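Local atomic coordinates of lysozyme inhibitor LprI-like N-terminal domain-containing protein (Burkholderia thailandensis, PDB entry 6AR7), a protein that is of unknown function but is probably a secreted or periplasmic, all-helical relative of the LprI lysozyme inhibitors. Residues P72-R77 with K142-R147; H146-C151 with A196-V201. All coordinates share one frame; numbering follows the deposited sequence.

Contact 1 (P72-R77 with K142-R147); sequences PADARR and KGAVHR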
# COMPACT_ATOMS: atom_id res chain seq x y z
N PRO A 72 0.66 16.58 16.87
CA PRO A 72 1.56 16.79 18.02
C PRO A 72 2.92 16.17 17.72
O PRO A 72 3.06 15.30 16.86
CB PRO A 72 0.85 16.06 19.16
CG PRO A 72 -0.05 15.06 18.49
CD PRO A 72 -0.49 15.73 17.22
N ALA A 73 3.92 16.62 18.48
CA ALA A 73 5.32 16.35 18.14
C ALA A 73 5.62 14.85 18.06
O ALA A 73 6.33 14.41 17.14
CB ALA A 73 6.24 17.02 19.15
N ASP A 74 5.14 14.06 19.02
CA ASP A 74 5.42 12.63 19.02
C ASP A 74 4.84 11.95 17.78
O ASP A 74 5.54 11.23 17.07
CB ASP A 74 4.87 11.99 20.30
CG ASP A 74 3.41 12.36 20.56
OD1 ASP A 74 2.58 11.45 20.74
OD2 ASP A 74 3.10 13.56 20.58
N ALA A 75 3.57 12.23 17.48
CA ALA A 75 2.95 11.64 16.30
C ALA A 75 3.59 12.16 15.02
O ALA A 75 3.73 11.41 14.04
CB ALA A 75 1.45 11.93 16.31
N ARG A 76 3.99 13.43 15.01
CA ARG A 76 4.61 13.98 13.81
C ARG A 76 5.87 13.19 13.45
O ARG A 76 5.99 12.69 12.32
CB ARG A 76 4.93 15.47 14.00
CG ARG A 76 5.55 16.09 12.75
CD ARG A 76 5.99 17.53 12.96
NE ARG A 76 7.20 17.61 13.78
CZ ARG A 76 7.25 18.15 14.99
NH1 ARG A 76 6.17 18.69 15.54
NH2 ARG A 76 8.40 18.16 15.65
N ARG A 77 6.79 13.05 14.40
CA ARG A 77 8.01 12.28 14.15
C ARG A 77 7.69 10.84 13.79
O ARG A 77 8.35 10.26 12.92
CB ARG A 77 8.94 12.34 15.37
CG ARG A 77 9.54 13.71 15.61
CD ARG A 77 10.60 13.68 16.72
NE ARG A 77 9.99 13.60 18.04
CZ ARG A 77 9.62 14.66 18.74
NH1 ARG A 77 9.78 15.88 18.24
NH2 ARG A 77 9.07 14.51 19.94
N LYS A 142 -4.57 13.86 21.27
CA LYS A 142 -4.20 13.08 22.44
C LYS A 142 -4.20 11.59 22.13
O LYS A 142 -4.99 11.10 21.31
CB LYS A 142 -5.15 13.38 23.60
N GLY A 143 -3.30 10.87 22.79
CA GLY A 143 -3.15 9.44 22.57
C GLY A 143 -2.74 9.07 21.16
O GLY A 143 -2.96 7.93 20.73
N ALA A 144 -2.12 10.01 20.44
CA ALA A 144 -1.76 9.77 19.05
C ALA A 144 -0.77 8.62 18.92
O ALA A 144 -0.86 7.80 18.00
CB ALA A 144 -1.20 11.04 18.43
N VAL A 145 0.20 8.54 19.84
CA VAL A 145 1.19 7.47 19.88
C VAL A 145 0.88 6.57 21.06
O VAL A 145 0.69 7.04 22.18
CB VAL A 145 2.62 8.04 20.00
CG1 VAL A 145 3.62 6.90 20.16
CG2 VAL A 145 2.95 8.91 18.80
N HIS A 146 0.84 5.26 20.81
CA HIS A 146 0.55 4.29 21.85
C HIS A 146 1.59 3.18 21.82
O HIS A 146 2.36 3.04 20.87
CB HIS A 146 -0.87 3.72 21.71
CG HIS A 146 -1.14 3.10 20.37
ND1 HIS A 146 -0.65 1.87 20.01
CD2 HIS A 146 -1.85 3.55 19.31
CE1 HIS A 146 -1.04 1.58 18.78
NE2 HIS A 146 -1.77 2.58 18.33
N ARG A 147 1.61 2.40 22.90
CA ARG A 147 2.57 1.31 23.04
C ARG A 147 2.26 0.17 22.08
O ARG A 147 1.11 -0.07 21.70
CB ARG A 147 2.57 0.79 24.48

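Contact 2 (H146-C151 with A196-V201); sequences HRVRPC and AMTPLV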
# COMPACT_ATOMS: atom_id res chain seq x y z
N HIS A 146 0.84 5.26 20.81
CA HIS A 146 0.55 4.29 21.85
C HIS A 146 1.59 3.18 21.82
O HIS A 146 2.36 3.04 20.87
CB HIS A 146 -0.87 3.72 21.71
CG HIS A 146 -1.14 3.10 20.37
ND1 HIS A 146 -0.65 1.87 20.01
CD2 HIS A 146 -1.85 3.55 19.31
CE1 HIS A 146 -1.04 1.58 18.78
NE2 HIS A 146 -1.77 2.58 18.33
N ARG A 147 1.61 2.40 22.90
CA ARG A 147 2.57 1.31 23.04
C ARG A 147 2.26 0.17 22.08
O ARG A 147 1.11 -0.07 21.70
CB ARG A 147 2.57 0.79 24.48
N VAL A 148 3.31 -0.55 21.69
CA VAL A 148 3.19 -1.64 20.73
C VAL A 148 3.03 -2.95 21.50
O VAL A 148 3.95 -3.43 22.16
CB VAL A 148 4.42 -1.67 19.81
CG1 VAL A 148 4.45 -2.97 19.04
CG2 VAL A 148 4.39 -0.47 18.87
N ARG A 149 1.86 -3.53 21.41
CA ARG A 149 1.68 -4.86 21.95
C ARG A 149 2.07 -5.89 20.90
O ARG A 149 1.90 -5.65 19.70
CB ARG A 149 0.23 -5.08 22.37
CG ARG A 149 -0.37 -3.93 23.16
CD ARG A 149 -1.86 -4.13 23.40
NE ARG A 149 -2.12 -5.16 24.40
CZ ARG A 149 -2.13 -4.94 25.71
NH1 ARG A 149 -2.38 -5.93 26.56
NH2 ARG A 149 -1.89 -3.72 26.18
N PRO A 150 2.60 -7.03 21.32
CA PRO A 150 2.98 -8.07 20.35
C PRO A 150 1.79 -8.53 19.52
O PRO A 150 0.68 -8.71 20.04
CB PRO A 150 3.53 -9.20 21.22
CG PRO A 150 3.94 -8.55 22.48
CD PRO A 150 3.15 -7.29 22.67
N CYS A 151 2.04 -8.76 18.24
CA CYS A 151 1.00 -9.20 17.32
C CYS A 151 0.32 -10.47 17.81
O CYS A 151 -0.88 -10.66 17.59
CB CYS A 151 1.63 -9.40 15.94
SG CYS A 151 0.55 -9.94 14.60
N ALA A 196 6.67 0.74 11.60
CA ALA A 196 6.64 2.17 11.89
C ALA A 196 5.22 2.65 12.15
O ALA A 196 5.01 3.58 12.94
CB ALA A 196 7.26 2.95 10.73
N MSE A 197 4.24 1.96 11.58
CA MSE A 197 2.84 2.32 11.67
C MSE A 197 2.12 1.82 12.93
O MSE A 197 1.16 2.44 13.39
CB MSE A 197 2.12 1.78 10.44
CG MSE A 197 2.51 2.52 9.17
SE MSE A 197 1.64 4.31 9.16
CE MSE A 197 -0.14 3.70 8.57
N THR A 198 2.58 0.70 13.49
CA THR A 198 1.89 0.12 14.64
C THR A 198 1.62 1.10 15.78
O THR A 198 0.50 1.08 16.30
CB THR A 198 2.68 -1.07 15.20
OG1 THR A 198 2.93 -2.00 14.15
CG2 THR A 198 1.86 -1.75 16.29
N PRO A 199 2.55 1.98 16.18
CA PRO A 199 2.24 2.91 17.28
C PRO A 199 1.26 4.00 16.90
O PRO A 199 0.73 4.65 17.81
CB PRO A 199 3.61 3.52 17.64
CG PRO A 199 4.62 2.68 16.96
CD PRO A 199 3.95 2.15 15.73
N LEU A 200 0.99 4.21 15.60
CA LEU A 200 0.24 5.36 15.11
C LEU A 200 -1.20 5.04 14.72
O LEU A 200 -1.98 5.97 14.51
CB LEU A 200 0.96 5.98 13.91
CG LEU A 200 2.44 6.32 14.12
CD1 LEU A 200 3.07 6.78 12.83
CD2 LEU A 200 2.60 7.38 15.20
N VAL A 201 -1.57 3.77 14.59
CA VAL A 201 -2.90 3.40 14.12
C VAL A 201 -3.52 2.40 15.08
O VAL A 201 -2.84 1.80 15.92
CB VAL A 201 -2.88 2.83 12.68
CG1 VAL A 201 -2.25 3.83 11.71
CG2 VAL A 201 -2.13 1.50 12.66

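Contact 1 (P72-R77 with K142-R147)
Apolar contact between small side chains joins 72-77 to 142-147, and it centres on two alanine methyls: Ala75 CB lies 3.5 Å from Ala144 CB, and the alpha carbons of the same pair are the nearest across the segments at 5.8 Å. Ala144 CB also reaches the pyrrolidine ring, where Pro72 CG stands 4.2 Å away. Val145 adds its CG2 branch. With CG1 anti to the backbone N (chi1 175°), CG2 stands beside that nitrogen and anti to the carbonyl carbon, and it packs 3.6 Å from Ala75 N.

A polar-to-apolar approach completes the interface. The side chains of Asp74 and Val145 run alongside in opposite senses, which brings Asp74 OD1 to 3.2 Å from Val145 CG2. This is van der Waals contact, since a methyl offers the oxygen no conventional donor. The summed buried area is modest, 179 Å².

Pro72 occupies the N-cap position of helix 73-101, and Arg76 N to Pro72 O (2.8 Å) is an early bond of its first turn. The loop between helices 107-136 and 155-174 packs against the beginning of helix 73-101, while Tyr135 of helix 107-136 touches both Ala75 and Ala144.

Contact 2 (H146-C151 with A196-V201)
The imidazole of His146 lies across the backbone turn at Pro199, with its NE2 edge directed at Val201 O. Pro199 O sits 3.1 Å above the ring plane, displaced toward the rim, and Pro199 CA makes a CH-pi contact 4.1 Å from the ring centroid. NE2 donates to Val201 O at 2.7 Å; the acceptor is only 7° out of the imidazole plane, although the donor stands above the carbonyl plane. Chi1 of 56° holds the ring between the backbone N and the carbonyl carbon, and from there one face comes over Pro199 O while His146 N donates to a lone pair of that same oxygen at 3.1 Å. ND1 donates to Arg147 O in the ring plane. With both nitrogens facing carbonyl oxygens, the ring's rotation is fixed and it is probably an imidazolium, which these acceptors would favour.

Val148 turns CG2 to Pro199 CG (3.7 Å), and crosses the Thr198 side chain at about a right angle, with CG2 3.8 Å from Thr198 CG2. Thr198 OG1 is hydrogen-bonded to Ser194 O. The loop runs on to Cys151, disulfide-bonded to Cys157. A loop histidine thus hydrogen-bonds, through amide and NE2, to main-chain carbonyls of the turn between helices 180-197 and 203-223 in an all-helical LprI-like fold.

Contacts 1 and 2 are consecutive fastenings of one irregular connection, the loop between helices 107-136 and 155-174, and share His146 and Arg147. Their centres are about 11 Å apart, on the same side of the chain's centre. Val145 bridges them: Val145 CG2 packs 3.9 Å from Leu200 CD2, and Val145 CG1 lies 4.2 Å from Pro199 CB. The two differ in character, since 72-77 is met by van der Waals packing alone, whereas 196-201 is also held by hydrogen bonds. Leu200 also touches Trp79 of helix 73-101, so the turn and that helix are in direct contact as well. With the protein's function unknown, both contacts are best described as packing of a loop on two helical elements.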